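Local structure of putative thioesterase (Escherichia coli, 5UGZ) at residues A[103-108]-A[183-188]; A[110-115]-A[192-197]; A[93-98]-A[236-241]. The protein probably hydrolyses thioesters as a type II thioesterase, releasing intermediates from the assembly line that makes colibactin. One frame throughout, in Å; residues are numbered along the deposited sequence.

Contact 1: residues A[103-108]-A[183-188]; sequences MAFELV and EQYVFQ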
ATOM      1  N   MET A 103      -1.118   4.671   3.377  1.00 15.11           N
ATOM      2  CA  MET A 103      -2.059   4.201   4.381  1.00 15.93           C
ATOM      3  C   MET A 103      -1.397   3.236   5.352  1.00 14.10           C
ATOM      4  O   MET A 103      -1.666   3.290   6.550  1.00 15.34           O
ATOM      5  CB  MET A 103      -3.275   3.562   3.702  1.00 15.54           C
ATOM      6  CG  MET A 103      -4.112   4.573   2.932  1.00 19.38           C
ATOM      7  SD  MET A 103      -5.793   4.072   2.474  1.00 24.02           S
ATOM      8  CE  MET A 103      -6.507   3.764   4.076  1.00 20.64           C
ATOM      9  N   ALA A 104      -0.522   2.356   4.860  1.00 13.79           N
ATOM     10  CA  ALA A 104       0.238   1.493   5.758  1.00 15.33           C
ATOM     11  C   ALA A 104       1.081   2.311   6.729  1.00 15.51           C
ATOM     12  O   ALA A 104       1.154   1.989   7.922  1.00 14.72           O
ATOM     13  CB  ALA A 104       1.118   0.537   4.961  1.00 13.94           C
ATOM     14  N   PHE A 105       1.727   3.369   6.239  1.00 14.74           N
ATOM     15  CA  PHE A 105       2.533   4.212   7.112  1.00 15.35           C
ATOM     16  C   PHE A 105       1.681   4.866   8.189  1.00 14.39           C
ATOM     17  O   PHE A 105       2.040   4.859   9.370  1.00 16.82           O
ATOM     18  CB  PHE A 105       3.250   5.286   6.300  1.00 17.36           C
ATOM     19  CG  PHE A 105       3.994   6.276   7.154  1.00 18.98           C
ATOM     20  CD1 PHE A 105       5.240   5.966   7.675  1.00 17.26           C
ATOM     21  CD2 PHE A 105       3.439   7.513   7.444  1.00 19.21           C
ATOM     22  CE1 PHE A 105       5.921   6.885   8.475  1.00 21.26           C
ATOM     23  CE2 PHE A 105       4.099   8.428   8.229  1.00 18.44           C
ATOM     24  CZ  PHE A 105       5.349   8.116   8.749  1.00 19.75           C
ATOM     25  N   GLU A 106       0.567   5.473   7.788  1.00 15.93           N
ATOM     26  CA  GLU A 106      -0.299   6.175   8.729  1.00 16.70           C
ATOM     27  C   GLU A 106      -0.986   5.202   9.684  1.00 15.78           C
ATOM     28  O   GLU A 106      -1.193   5.516  10.860  1.00 14.22           O
ATOM     29  CB  GLU A 106      -1.324   7.002   7.942  1.00 18.43           C
ATOM     30  CG  GLU A 106      -0.717   8.191   7.167  1.00 18.27           C
ATOM     31  CD  GLU A 106      -0.150   9.269   8.096  1.00 18.43           C
ATOM     32  OE1 GLU A 106      -0.674   9.401   9.205  1.00 22.01           O
ATOM     33  OE2 GLU A 106       0.812   9.979   7.736  1.00 18.82           O
ATOM     34  N   LEU A 107      -1.334   4.013   9.185  1.00 14.44           N
ATOM     35  CA  LEU A 107      -1.993   2.981   9.979  1.00 15.25           C
ATOM     36  C   LEU A 107      -1.090   2.413  11.073  1.00 15.58           C
ATOM     37  O   LEU A 107      -1.565   2.124  12.176  1.00 15.01           O
ATOM     38  CB  LEU A 107      -2.461   1.853   9.060  1.00 14.91           C
ATOM     39  CG  LEU A 107      -3.073   0.649   9.768  1.00 15.50           C
ATOM     40  CD1 LEU A 107      -4.273   1.086  10.610  1.00 15.25           C
ATOM     41  CD2 LEU A 107      -3.460  -0.409   8.752  1.00 13.72           C
ATOM     42  N   VAL A 108       0.200   2.194  10.784  1.00 14.86           N
ATOM     43  CA  VAL A 108       1.082   1.650  11.815  1.00 16.02           C
ATOM     44  C   VAL A 108       1.193   2.627  12.976  1.00 15.48           C
ATOM     45  O   VAL A 108       1.089   2.239  14.143  1.00 16.62           O
ATOM     46  CB  VAL A 108       2.474   1.269  11.247  1.00 16.51           C
ATOM     47  CG1 VAL A 108       3.236   2.466  10.701  1.00 17.95           C
ATOM     48  CG2 VAL A 108       3.311   0.581  12.330  1.00 16.46           C
ATOM     49  N   GLU A 183      -4.090  12.785  -2.966  1.00 26.09           N
ATOM     50  CA  GLU A 183      -3.771  14.161  -3.345  1.00 24.50           C
ATOM     51  C   GLU A 183      -4.023  15.154  -2.215  1.00 24.36           C
ATOM     52  O   GLU A 183      -3.286  16.133  -2.069  1.00 24.26           O
ATOM     53  CB  GLU A 183      -4.573  14.552  -4.580  1.00 26.03           C
ATOM     54  CG  GLU A 183      -3.929  14.060  -5.849  1.00 28.58           C
ATOM     55  CD  GLU A 183      -4.858  14.089  -7.020  1.00 30.92           C
ATOM     56  OE1 GLU A 183      -5.929  14.722  -6.897  1.00 30.55           O
ATOM     57  OE2 GLU A 183      -4.530  13.471  -8.056  1.00 32.28           O
ATOM     58  N   GLN A 184      -5.073  14.955  -1.429  1.00 22.67           N
ATOM     59  CA  GLN A 184      -5.314  15.850  -0.306  1.00 22.25           C
ATOM     60  C   GLN A 184      -4.509  15.468   0.913  1.00 22.77           C
ATOM     61  O   GLN A 184      -4.679  16.069   1.970  1.00 21.88           O
ATOM     62  CB  GLN A 184      -6.801  15.881   0.044  1.00 22.59           C
ATOM     63  CG  GLN A 184      -7.677  16.439  -1.070  1.00 23.31           C
ATOM     64  CD  GLN A 184      -9.093  16.682  -0.610  1.00 25.40           C
ATOM     65  OE1 GLN A 184      -9.603  15.975   0.256  1.00 24.24           O
ATOM     66  NE2 GLN A 184      -9.737  17.695  -1.179  1.00 26.37           N
ATOM     67  N   TYR A 185      -3.632  14.485   0.780  1.00 22.25           N
ATOM     68  CA  TYR A 185      -2.845  14.025   1.908  1.00 22.83           C
ATOM     69  C   TYR A 185      -1.784  15.061   2.275  1.00 23.53           C
ATOM     70  O   TYR A 185      -1.067  15.574   1.411  1.00 26.22           O
ATOM     71  CB  TYR A 185      -2.220  12.676   1.565  1.00 22.86           C
ATOM     72  CG  TYR A 185      -1.212  12.210   2.572  1.00 23.13           C
ATOM     73  CD1 TYR A 185      -1.601  11.857   3.851  1.00 23.18           C
ATOM     74  CD2 TYR A 185       0.123  12.118   2.245  1.00 22.55           C
ATOM     75  CE1 TYR A 185      -0.689  11.427   4.773  1.00 21.99           C
ATOM     76  CE2 TYR A 185       1.040  11.692   3.154  1.00 23.47           C
ATOM     77  CZ  TYR A 185       0.635  11.346   4.423  1.00 22.36           C
ATOM     78  OH  TYR A 185       1.555  10.927   5.356  1.00 21.00           O
ATOM     79  N   VAL A 186      -1.688  15.369   3.565  1.00 24.04           N
ATOM     80  CA  VAL A 186      -0.737  16.337   4.099  1.00 24.78           C
ATOM     81  C   VAL A 186       0.032  15.658   5.228  1.00 25.35           C
ATOM     82  O   VAL A 186      -0.534  15.390   6.297  1.00 27.26           O
ATOM     83  CB  VAL A 186      -1.443  17.606   4.601  1.00 28.93           C
ATOM     84  CG1 VAL A 186      -0.476  18.488   5.394  1.00 27.00           C
ATOM     85  CG2 VAL A 186      -2.066  18.368   3.429  1.00 27.56           C
ATOM     86  N   PHE A 187       1.319  15.391   5.005  1.00 24.89           N
ATOM     87  CA  PHE A 187       2.129  14.736   6.023  1.00 26.53           C
ATOM     88  C   PHE A 187       2.248  15.609   7.271  1.00 27.68           C
ATOM     89  O   PHE A 187       2.522  16.809   7.180  1.00 28.65           O
ATOM     90  CB  PHE A 187       3.524  14.426   5.463  1.00 26.89           C
ATOM     91  CG  PHE A 187       4.515  13.973   6.509  1.00 26.50           C
ATOM     92  CD1 PHE A 187       4.400  12.728   7.106  1.00 24.77           C
ATOM     93  CD2 PHE A 187       5.567  14.793   6.888  1.00 29.55           C
ATOM     94  CE1 PHE A 187       5.295  12.310   8.065  1.00 26.84           C
ATOM     95  CE2 PHE A 187       6.469  14.385   7.847  1.00 29.38           C
ATOM     96  CZ  PHE A 187       6.334  13.135   8.440  1.00 27.99           C
ATOM     97  N   GLN A 188       2.048  15.011   8.446  1.00 27.45           N
ATOM     98  CA  GLN A 188       2.458  15.651   9.693  1.00 31.32           C
ATOM     99  C   GLN A 188       3.355  14.705  10.471  1.00 29.97           C
ATOM    100  O   GLN A 188       2.977  13.561  10.732  1.00 29.74           O
ATOM    101  CB  GLN A 188       1.277  16.069  10.575  1.00 34.00           C
ATOM    102  CG  GLN A 188       1.694  16.971  11.760  1.00 41.61           C
ATOM    103  CD  GLN A 188       1.762  18.469  11.405  1.00 46.34           C
ATOM    104  OE1 GLN A 188       0.823  19.027  10.845  1.00 47.57           O
ATOM    105  NE2 GLN A 188       2.870  19.116  11.750  1.00 43.25           N
TER
HETATM  106  O   HOH W   1       0.598  12.546   8.710  1.00 26.29           O

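Contact 2: residues A[110-115]-A[192-197]; sequences YILDHG and RTLTCP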
ATOM      1  N   TYR A 110      -1.002   4.782  13.824  1.00 15.32           N
ATOM      2  CA  TYR A 110      -2.312   4.789  14.473  1.00 14.80           C
ATOM      3  C   TYR A 110      -2.488   3.557  15.355  1.00 16.86           C
ATOM      4  O   TYR A 110      -3.097   3.632  16.426  1.00 17.67           O
ATOM      5  CB  TYR A 110      -3.398   4.867  13.387  1.00 13.76           C
ATOM      6  CG  TYR A 110      -4.859   4.959  13.814  1.00 16.13           C
ATOM      7  CD1 TYR A 110      -5.496   6.197  13.958  1.00 16.43           C
ATOM      8  CD2 TYR A 110      -5.619   3.810  14.005  1.00 15.70           C
ATOM      9  CE1 TYR A 110      -6.837   6.287  14.306  1.00 14.21           C
ATOM     10  CE2 TYR A 110      -6.954   3.893  14.358  1.00 15.84           C
ATOM     11  CZ  TYR A 110      -7.550   5.137  14.517  1.00 15.80           C
ATOM     12  OH  TYR A 110      -8.873   5.210  14.869  1.00 18.53           O
ATOM     13  N   ILE A 111      -1.970   2.412  14.911  1.00 16.20           N
ATOM     14  CA  ILE A 111      -1.940   1.216  15.748  1.00 15.10           C
ATOM     15  C   ILE A 111      -1.107   1.481  16.997  1.00 17.05           C
ATOM     16  O   ILE A 111      -1.539   1.219  18.125  1.00 17.89           O
ATOM     17  CB  ILE A 111      -1.395   0.021  14.934  1.00 17.36           C
ATOM     18  CG1 ILE A 111      -2.423  -0.443  13.891  1.00 16.33           C
ATOM     19  CG2 ILE A 111      -0.925  -1.131  15.836  1.00 16.05           C
ATOM     20  CD1 ILE A 111      -1.847  -1.300  12.769  1.00 13.63           C
ATOM     21  N   LEU A 112       0.095   2.034  16.808  1.00 16.86           N
ATOM     22  CA  LEU A 112       0.965   2.358  17.936  1.00 18.33           C
ATOM     23  C   LEU A 112       0.311   3.365  18.887  1.00 19.31           C
ATOM     24  O   LEU A 112       0.392   3.204  20.110  1.00 17.43           O
ATOM     25  CB  LEU A 112       2.313   2.876  17.422  1.00 17.35           C
ATOM     26  CG  LEU A 112       3.305   1.813  16.920  1.00 17.31           C
ATOM     27  CD1 LEU A 112       4.451   2.474  16.202  1.00 17.82           C
ATOM     28  CD2 LEU A 112       3.831   0.993  18.062  1.00 18.28           C
ATOM     29  N   ASP A 113      -0.352   4.402  18.350  1.00 18.15           N
ATOM     30  CA  ASP A 113      -1.128   5.326  19.191  1.00 19.19           C
ATOM     31  C   ASP A 113      -2.184   4.619  20.033  1.00 19.71           C
ATOM     32  O   ASP A 113      -2.626   5.173  21.048  1.00 19.09           O
ATOM     33  CB  ASP A 113      -1.853   6.384  18.354  1.00 17.62           C
ATOM     34  CG  ASP A 113      -0.919   7.319  17.648  1.00 19.18           C
ATOM     35  OD1 ASP A 113       0.269   7.387  18.029  1.00 21.41           O
ATOM     36  OD2 ASP A 113      -1.385   7.994  16.708  1.00 19.36           O
ATOM     37  N   HIS A 114      -2.637   3.439  19.612  1.00 17.88           N
ATOM     38  CA  HIS A 114      -3.597   2.665  20.381  1.00 17.86           C
ATOM     39  C   HIS A 114      -2.949   1.771  21.434  1.00 20.13           C
ATOM     40  O   HIS A 114      -3.656   1.208  22.270  1.00 24.94           O
ATOM     41  CB  HIS A 114      -4.463   1.826  19.436  1.00 16.63           C
ATOM     42  CG  HIS A 114      -5.615   2.585  18.853  1.00 15.66           C
ATOM     43  ND1 HIS A 114      -5.460   3.519  17.856  1.00 15.45           N
ATOM     44  CD2 HIS A 114      -6.934   2.567  19.147  1.00 15.79           C
ATOM     45  CE1 HIS A 114      -6.639   4.025  17.545  1.00 16.35           C
ATOM     46  NE2 HIS A 114      -7.550   3.467  18.318  1.00 14.53           N
ATOM     47  N   GLY A 115      -1.636   1.644  21.437  1.00 19.12           N
ATOM     48  CA  GLY A 115      -0.977   0.824  22.418  1.00 19.22           C
ATOM     49  C   GLY A 115      -0.677  -0.592  22.004  1.00 20.81           C
ATOM     50  O   GLY A 115      -0.444  -1.428  22.884  1.00 22.89           O
ATOM     51  N   ARG A 192       7.076   9.439  17.232  1.00 29.40           N
ATOM     52  CA  ARG A 192       7.894   8.266  17.493  1.00 28.40           C
ATOM     53  C   ARG A 192       8.551   7.854  16.201  1.00 25.33           C
ATOM     54  O   ARG A 192       7.986   8.048  15.124  1.00 28.65           O
ATOM     55  CB  ARG A 192       7.046   7.111  18.013  1.00 28.60           C
ATOM     56  CG  ARG A 192       6.173   6.601  16.905  1.00 27.22           C
ATOM     57  CD  ARG A 192       5.408   5.422  17.318  1.00 24.29           C
ATOM     58  NE  ARG A 192       4.403   5.750  18.312  1.00 23.42           N
ATOM     59  CZ  ARG A 192       3.251   6.349  18.035  1.00 20.64           C
ATOM     60  NH1 ARG A 192       2.966   6.734  16.794  1.00 18.30           N
ATOM     61  NH2 ARG A 192       2.389   6.571  19.005  1.00 18.91           N
ATOM     62  N   THR A 193       9.746   7.287  16.318  1.00 26.54           N
ATOM     63  CA  THR A 193      10.443   6.656  15.202  1.00 25.95           C
ATOM     64  C   THR A 193      10.168   5.162  15.252  1.00 24.29           C
ATOM     65  O   THR A 193      10.339   4.532  16.305  1.00 23.39           O
ATOM     66  CB  THR A 193      11.957   6.894  15.258  1.00 23.74           C
ATOM     67  OG1 THR A 193      12.228   8.293  15.216  1.00 27.22           O
ATOM     68  CG2 THR A 193      12.626   6.267  14.064  1.00 22.39           C
ATOM     69  N   LEU A 194       9.738   4.604  14.122  1.00 22.47           N
ATOM     70  CA  LEU A 194       9.596   3.159  14.023  1.00 21.04           C
ATOM     71  C   LEU A 194      10.922   2.493  14.374  1.00 20.15           C
ATOM     72  O   LEU A 194      12.002   3.058  14.172  1.00 22.52           O
ATOM     73  CB  LEU A 194       9.130   2.770  12.613  1.00 18.31           C
ATOM     74  CG  LEU A 194       7.767   3.388  12.242  1.00 19.23           C
ATOM     75  CD1 LEU A 194       7.383   3.121  10.807  1.00 16.23           C
ATOM     76  CD2 LEU A 194       6.692   2.887  13.162  1.00 19.32           C
ATOM     77  N   THR A 195      10.835   1.292  14.941  1.00 21.32           N
ATOM     78  CA  THR A 195      12.007   0.508  15.309  1.00 21.00           C
ATOM     79  C   THR A 195      12.008  -0.863  14.630  1.00 21.39           C
ATOM     80  O   THR A 195      12.465  -1.848  15.206  1.00 21.27           O
ATOM     81  CB  THR A 195      12.091   0.327  16.820  1.00 18.09           C
ATOM     82  OG1 THR A 195      11.011  -0.502  17.253  1.00 20.40           O
ATOM     83  CG2 THR A 195      11.995   1.634  17.522  1.00 22.27           C
ATOM     84  N   CYS A 196      11.481  -0.949  13.421  1.00 20.84           N
ATOM     85  CA  CYS A 196      11.508  -2.178  12.651  1.00 20.11           C
ATOM     86  C   CYS A 196      12.126  -1.890  11.293  1.00 20.53           C
ATOM     87  O   CYS A 196      12.241  -0.730  10.889  1.00 19.63           O
ATOM     88  CB  CYS A 196      10.100  -2.758  12.483  1.00 20.85           C
ATOM     89  SG  CYS A 196       8.979  -1.679  11.596  1.00 20.59           S
ATOM     90  N   PRO A 197      12.562  -2.924  10.576  1.00 19.96           N
ATOM     91  CA  PRO A 197      13.120  -2.699   9.240  1.00 19.93           C
ATOM     92  C   PRO A 197      12.039  -2.277   8.252  1.00 19.37           C
ATOM     93  O   PRO A 197      10.886  -2.703   8.334  1.00 19.21           O
ATOM     94  CB  PRO A 197      13.719  -4.061   8.867  1.00 19.58           C
ATOM     95  CG  PRO A 197      13.682  -4.877  10.115  1.00 17.95           C
ATOM     96  CD  PRO A 197      12.601  -4.340  10.965  1.00 18.39           C
TER

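Contact 3: residues A[93-98]-A[236-241]; sequences AIFGHS and FFVDKH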
ATOM      1  N   ALA A  93       3.294  -7.884  10.215  1.00 18.64           N
ATOM      2  CA  ALA A  93       3.917  -6.956   9.284  1.00 15.24           C
ATOM      3  C   ALA A  93       2.810  -6.265   8.506  1.00 13.78           C
ATOM      4  O   ALA A  93       1.653  -6.663   8.573  1.00 13.23           O
ATOM      5  CB  ALA A  93       4.869  -7.667   8.321  1.00 16.32           C
ATOM      6  N   ILE A  94       3.171  -5.223   7.759  1.00 14.13           N
ATOM      7  CA  ILE A  94       2.230  -4.484   6.928  1.00 14.31           C
ATOM      8  C   ILE A  94       2.862  -4.221   5.572  1.00 13.26           C
ATOM      9  O   ILE A  94       3.983  -3.710   5.497  1.00 12.54           O
ATOM     10  CB  ILE A  94       1.798  -3.157   7.573  1.00 12.83           C
ATOM     11  CG1 ILE A  94       1.500  -3.397   9.059  1.00 14.69           C
ATOM     12  CG2 ILE A  94       0.606  -2.558   6.791  1.00 12.19           C
ATOM     13  CD1 ILE A  94       0.995  -2.202   9.809  1.00 14.66           C
ATOM     14  N   PHE A  95       2.145  -4.578   4.507  1.00 11.15           N
ATOM     15  CA  PHE A  95       2.545  -4.304   3.141  1.00 11.47           C
ATOM     16  C   PHE A  95       1.472  -3.427   2.511  1.00 12.34           C
ATOM     17  O   PHE A  95       0.281  -3.681   2.693  1.00 12.22           O
ATOM     18  CB  PHE A  95       2.715  -5.618   2.332  1.00 12.41           C
ATOM     19  CG  PHE A  95       3.066  -5.406   0.886  1.00 13.40           C
ATOM     20  CD1 PHE A  95       2.090  -5.038  -0.039  1.00 13.20           C
ATOM     21  CD2 PHE A  95       4.372  -5.566   0.444  1.00 15.90           C
ATOM     22  CE1 PHE A  95       2.404  -4.825  -1.378  1.00 13.44           C
ATOM     23  CE2 PHE A  95       4.695  -5.361  -0.906  1.00 16.59           C
ATOM     24  CZ  PHE A  95       3.704  -4.988  -1.813  1.00 14.05           C
ATOM     25  N   GLY A  96       1.891  -2.401   1.782  1.00 12.82           N
ATOM     26  CA  GLY A  96       0.963  -1.590   1.010  1.00 12.51           C
ATOM     27  C   GLY A  96       1.644  -1.129  -0.254  1.00 12.46           C
ATOM     28  O   GLY A  96       2.853  -0.904  -0.268  1.00 14.28           O
ATOM     29  N   HIS A  97       0.871  -1.017  -1.336  1.00 15.49           N
ATOM     30  CA  HIS A  97       1.369  -0.524  -2.619  1.00 14.36           C
ATOM     31  C   HIS A  97       0.760   0.844  -2.896  1.00 16.05           C
ATOM     32  O   HIS A  97      -0.458   1.026  -2.780  1.00 16.82           O
ATOM     33  CB  HIS A  97       1.053  -1.485  -3.775  1.00 12.96           C
ATOM     34  CG  HIS A  97       1.728  -1.120  -5.072  1.00 14.74           C
ATOM     35  ND1 HIS A  97       3.024  -1.484  -5.373  1.00 15.59           N
ATOM     36  CD2 HIS A  97       1.289  -0.406  -6.135  1.00 16.44           C
ATOM     37  CE1 HIS A  97       3.347  -1.022  -6.568  1.00 16.47           C
ATOM     38  NE2 HIS A  97       2.312  -0.363  -7.050  1.00 15.88           N
ATOM     39  N   SER A  98       1.616   1.805  -3.239  1.00 17.27           N
ATOM     40  CA  SER A  98       1.213   3.165  -3.632  1.00 17.82           C
ATOM     41  C   SER A  98       0.381   3.811  -2.528  1.00 15.87           C
ATOM     42  O   SER A  98       0.913   4.013  -1.425  1.00 16.11           O
ATOM     43  CB  SER A  98       0.545   3.090  -4.997  1.00 17.88           C
ATOM     44  OG  SER A  98       0.894   4.247  -5.727  1.00 24.47           O
ATOM     45  N   PHE A 236       2.947  -1.484 -11.892  1.00 25.93           N
ATOM     46  CA  PHE A 236       2.204  -2.674 -11.507  1.00 24.73           C
ATOM     47  C   PHE A 236       3.072  -3.918 -11.534  1.00 22.40           C
ATOM     48  O   PHE A 236       2.562  -5.024 -11.738  1.00 21.69           O
ATOM     49  CB  PHE A 236       0.964  -2.824 -12.385  1.00 26.02           C
ATOM     50  CG  PHE A 236      -0.090  -1.803 -12.082  1.00 26.99           C
ATOM     51  CD1 PHE A 236      -1.161  -2.121 -11.270  1.00 24.36           C
ATOM     52  CD2 PHE A 236       0.014  -0.516 -12.574  1.00 28.30           C
ATOM     53  CE1 PHE A 236      -2.108  -1.194 -10.978  1.00 25.38           C
ATOM     54  CE2 PHE A 236      -0.939   0.428 -12.277  1.00 27.76           C
ATOM     55  CZ  PHE A 236      -1.997   0.090 -11.474  1.00 28.70           C
ATOM     56  N   PHE A 237       4.382  -3.745 -11.309  1.00 23.60           N
ATOM     57  CA  PHE A 237       5.252  -4.870 -11.002  1.00 22.07           C
ATOM     58  C   PHE A 237       4.724  -5.668  -9.819  1.00 20.74           C
ATOM     59  O   PHE A 237       4.966  -6.874  -9.739  1.00 22.16           O
ATOM     60  CB  PHE A 237       6.673  -4.379 -10.709  1.00 22.03           C
ATOM     61  CG  PHE A 237       6.802  -3.672  -9.395  1.00 20.90           C
ATOM     62  CD1 PHE A 237       6.867  -4.391  -8.209  1.00 21.30           C
ATOM     63  CD2 PHE A 237       6.844  -2.297  -9.338  1.00 22.20           C
ATOM     64  CE1 PHE A 237       6.965  -3.752  -6.999  1.00 20.63           C
ATOM     65  CE2 PHE A 237       6.950  -1.655  -8.132  1.00 20.80           C
ATOM     66  CZ  PHE A 237       7.010  -2.386  -6.960  1.00 21.50           C
ATOM     67  N   VAL A 238       3.998  -5.021  -8.894  1.00 17.43           N
ATOM     68  CA  VAL A 238       3.485  -5.721  -7.712  1.00 18.71           C
ATOM     69  C   VAL A 238       2.560  -6.873  -8.103  1.00 18.63           C
ATOM     70  O   VAL A 238       2.439  -7.861  -7.367  1.00 17.95           O
ATOM     71  CB  VAL A 238       2.778  -4.733  -6.752  1.00 18.15           C
ATOM     72  CG1 VAL A 238       1.427  -4.290  -7.324  1.00 16.91           C
ATOM     73  CG2 VAL A 238       2.608  -5.340  -5.349  1.00 14.32           C
ATOM     74  N   ASP A 239       1.879  -6.765  -9.240  1.00 18.47           N
ATOM     75  CA  ASP A 239       1.057  -7.870  -9.720  1.00 17.68           C
ATOM     76  C   ASP A 239       1.822  -8.767 -10.672  1.00 20.42           C
ATOM     77  O   ASP A 239       1.744  -9.991 -10.560  1.00 20.19           O
ATOM     78  CB  ASP A 239      -0.199  -7.370 -10.446  1.00 19.26           C
ATOM     79  CG  ASP A 239      -1.151  -6.611  -9.547  1.00 21.03           C
ATOM     80  OD1 ASP A 239      -1.680  -7.196  -8.577  1.00 18.74           O
ATOM     81  OD2 ASP A 239      -1.386  -5.424  -9.835  1.00 25.92           O
ATOM     82  N   LYS A 240       2.564  -8.173 -11.608  1.00 23.92           N
ATOM     83  CA  LYS A 240       3.213  -8.964 -12.648  1.00 22.93           C
ATOM     84  C   LYS A 240       4.321  -9.831 -12.075  1.00 24.81           C
ATOM     85  O   LYS A 240       4.520 -10.967 -12.525  1.00 28.46           O
ATOM     86  CB  LYS A 240       3.760  -8.050 -13.749  1.00 25.05           C
ATOM     87  CG  LYS A 240       4.274  -8.830 -14.963  1.00 27.57           C
ATOM     88  CD  LYS A 240       4.837  -7.928 -16.035  1.00 25.70           C
ATOM     89  CE  LYS A 240       5.120  -8.716 -17.295  1.00 31.32           C
ATOM     90  NZ  LYS A 240       6.006  -7.963 -18.232  1.00 39.10           N
ATOM     91  N   HIS A 241       5.052  -9.323 -11.095  1.00 22.27           N
ATOM     92  CA  HIS A 241       6.137 -10.059 -10.459  1.00 24.35           C
ATOM     93  C   HIS A 241       5.820 -10.334  -8.996  1.00 21.79           C
ATOM     94  O   HIS A 241       6.703 -10.338  -8.133  1.00 21.12           O
ATOM     95  CB  HIS A 241       7.455  -9.306 -10.608  1.00 24.38           C
ATOM     96  CG  HIS A 241       7.773  -8.942 -12.025  1.00 26.35           C
ATOM     97  ND1 HIS A 241       7.792  -9.871 -13.046  1.00 28.92           N
ATOM     98  CD2 HIS A 241       8.082  -7.753 -12.594  1.00 26.15           C
ATOM     99  CE1 HIS A 241       8.098  -9.268 -14.182  1.00 26.65           C
ATOM    100  NE2 HIS A 241       8.276  -7.984 -13.935  1.00 30.87           N
TER

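Contact 1: residues A[103-108]-A[183-188]
Tyr-185 and Glu-106 reach toward each other from opposite directions and join by their polar ends, bringing the loop after helix 165-183 onto helix 99-113. In the alpha/beta-hydrolase fold, to which thioesterases of this kind belong, helix 99-113 directly follows the strand that leads to the probable nucleophile. The phenol OH of Tyr-185 donates to Glu-106 OE2 over 2.7 Å. The carboxylate oxygen lies at the edge of the tyrosine ring, near its plane, while the carboxylate itself is turned 65° from that ring. The hydroxyl meets OE2 on its anti side, 24° out of the carboxylate plane. In Glu-106 the bend at chi2 (-66°) sets OE2 in front of the hydroxyl, with CG 4.0 Å from Tyr-185 CE1. A residue with a flexible stem and two acceptors suits this spot, because the other oxygen, OE1, forms a salt bridge with Lys-190. The gathered donors would be expected to favour the ionised carboxylate.

A second, apolar touch lies next to the polar one. The side chains of Phe-105 and Phe-187 run at about a right angle to each other, and CE2 of Phe-105 sits at the edge of the Phe-187 ring, 4.1 Å from its CE1. Both phenylalanines hold CG anti to the backbone N, which lets the far ends of the two rings meet between helix and loop. Phe-105 is buried and also meets the rings of His-109 and Phe-220 edge-to-face, so a large flat hydrocarbon is apt here. The loop backbone takes part through one ordered water, which donates to Glu-106 OE2 at 2.8 Å and accepts from Gln-188 N at 2.9 Å.

Contact 2: residues A[110-115]-A[192-197]
Arg-192 lays its guanidinium group against Leu-112 and turns its terminal nitrogens to the carboxylate of Asp-113. The salt bridge uses a single oxygen. Asp-113 OD1 takes a fairly straight bond from Arg-192 NH2 (158°), modelled so short that its exact length is doubtful, and a weak one from Arg-192 NH1 at 3.0 Å, bent to 127°. NH1 is also hydrogen-bonded to His-109 ND1, so this nitrogen is shared between two acceptors on the same helix. The carboxylate and guanidinium planes stand 49° apart, short of the coplanar, two-oxygen pairing. Beneath the charge, Leu-112 CB sits over the centre of one guanidinium face, 3.6 Å above it, and Leu-112 CD1 reaches Leu-194 CD2 at 3.8 Å. Leucine serves both the flat cation and the buried apolar side. The bend at chi3 of Arg-192 turns a guanidinium face to Leu-112 CB and its nitrogens to Asp-113.

The acceptors at the end of the helix are served locally. Tyr-110 O receives His-114 ND1 at 2.8 Å and, weakly, the His-114 amide, which bonds more closely to Ile-111 O. Gly-115 N goes to Leu-112 O. Gly-115 has positive phi, a backbone shape in which a side chain would collide with the carbonyl of His-114, so glycine suits it. This is the glycine-terminated Schellman motif, closing the helix after the strand that leads to the probable nucleophile of an alpha/beta-hydrolase fold.

Contact 3: residues A[93-98]-A[236-241]
Val-238 packs one methyl on the imidazole of His-97 and the other against the edge of the Phe-95 ring, and with this fork the short helix 237-240 rests against strand 91-97. The CH-pi contact is nearly ideal in direction: CG1 of Val-238 stands 3.8 Å from the centroid of the His-97 ring, 8° off the ring normal. The branch point is close too, Val-238 CB approaching His-97 ND1 to 3.5 Å. A beta-branched residue suits the place because its two methyls serve two rings at once, CG2 being anti to the backbone N while CG1 lies between N and the carbonyl carbon (chi1 73°).

Purely apolar packing takes the second methyl, with Val-238 CG2 lying near the plane of the Phe-95 ring, 3.7 Å from its CZ. That ring also meets Trp-42 edge-to-face.

These neighbours belong to the end of the strand that runs into a probable nucleophile elbow. Gly-96, Ser-98 and Gly-100 fit the GxSxG pattern of alpha/beta hydrolases, and Ser-98 has a positive phi, in the strained backbone expected of the serine there. His-235, whose side chain touches Ser-98 and whose ring meets that of His-97, lies just ahead of helix 237-240.

Between aromatic rings, the edge of His-97 is turned toward the face of Phe-237 in an offset edge-to-face pair, centroids 5.5 Å apart and planes at 73°. His-97 CE1 approaches Phe-237 CZ to 3.9 Å.

Polar bonds do not join the two segments directly. The buried ND1 of His-97 is hydrogen-bonded to Ser-125 OG, while Asp-239 turns to Lys-41 and Tyr-31. Within the short helix, Phe-236 O accepts from both Asp-239 N and Lys-240 N, at 3.1 and 3.2 Å.

Overall arrangement
Contact 3 is the core contact, about 7 Å between its centre and that of the chain, and joins its segments by rings and methyls alone. Contacts 1 and 2 lie farther out and are partly buried; each sets an ionic or hydrogen-bonded pair beside an apolar touch. Both hold helix 99-113 to the connection between helix 165-183 and strand 198-203, contact 2 nearer the helix's C-terminal end and the more exposed of the two. They adjoin through Val-108 CG2 and Leu-194 CD2, 4.2 Å apart. Ile-94 of strand 91-97 links contact 3 to both, packing against Ala-104, Val-108 and Ile-111 where helix and strand face each other.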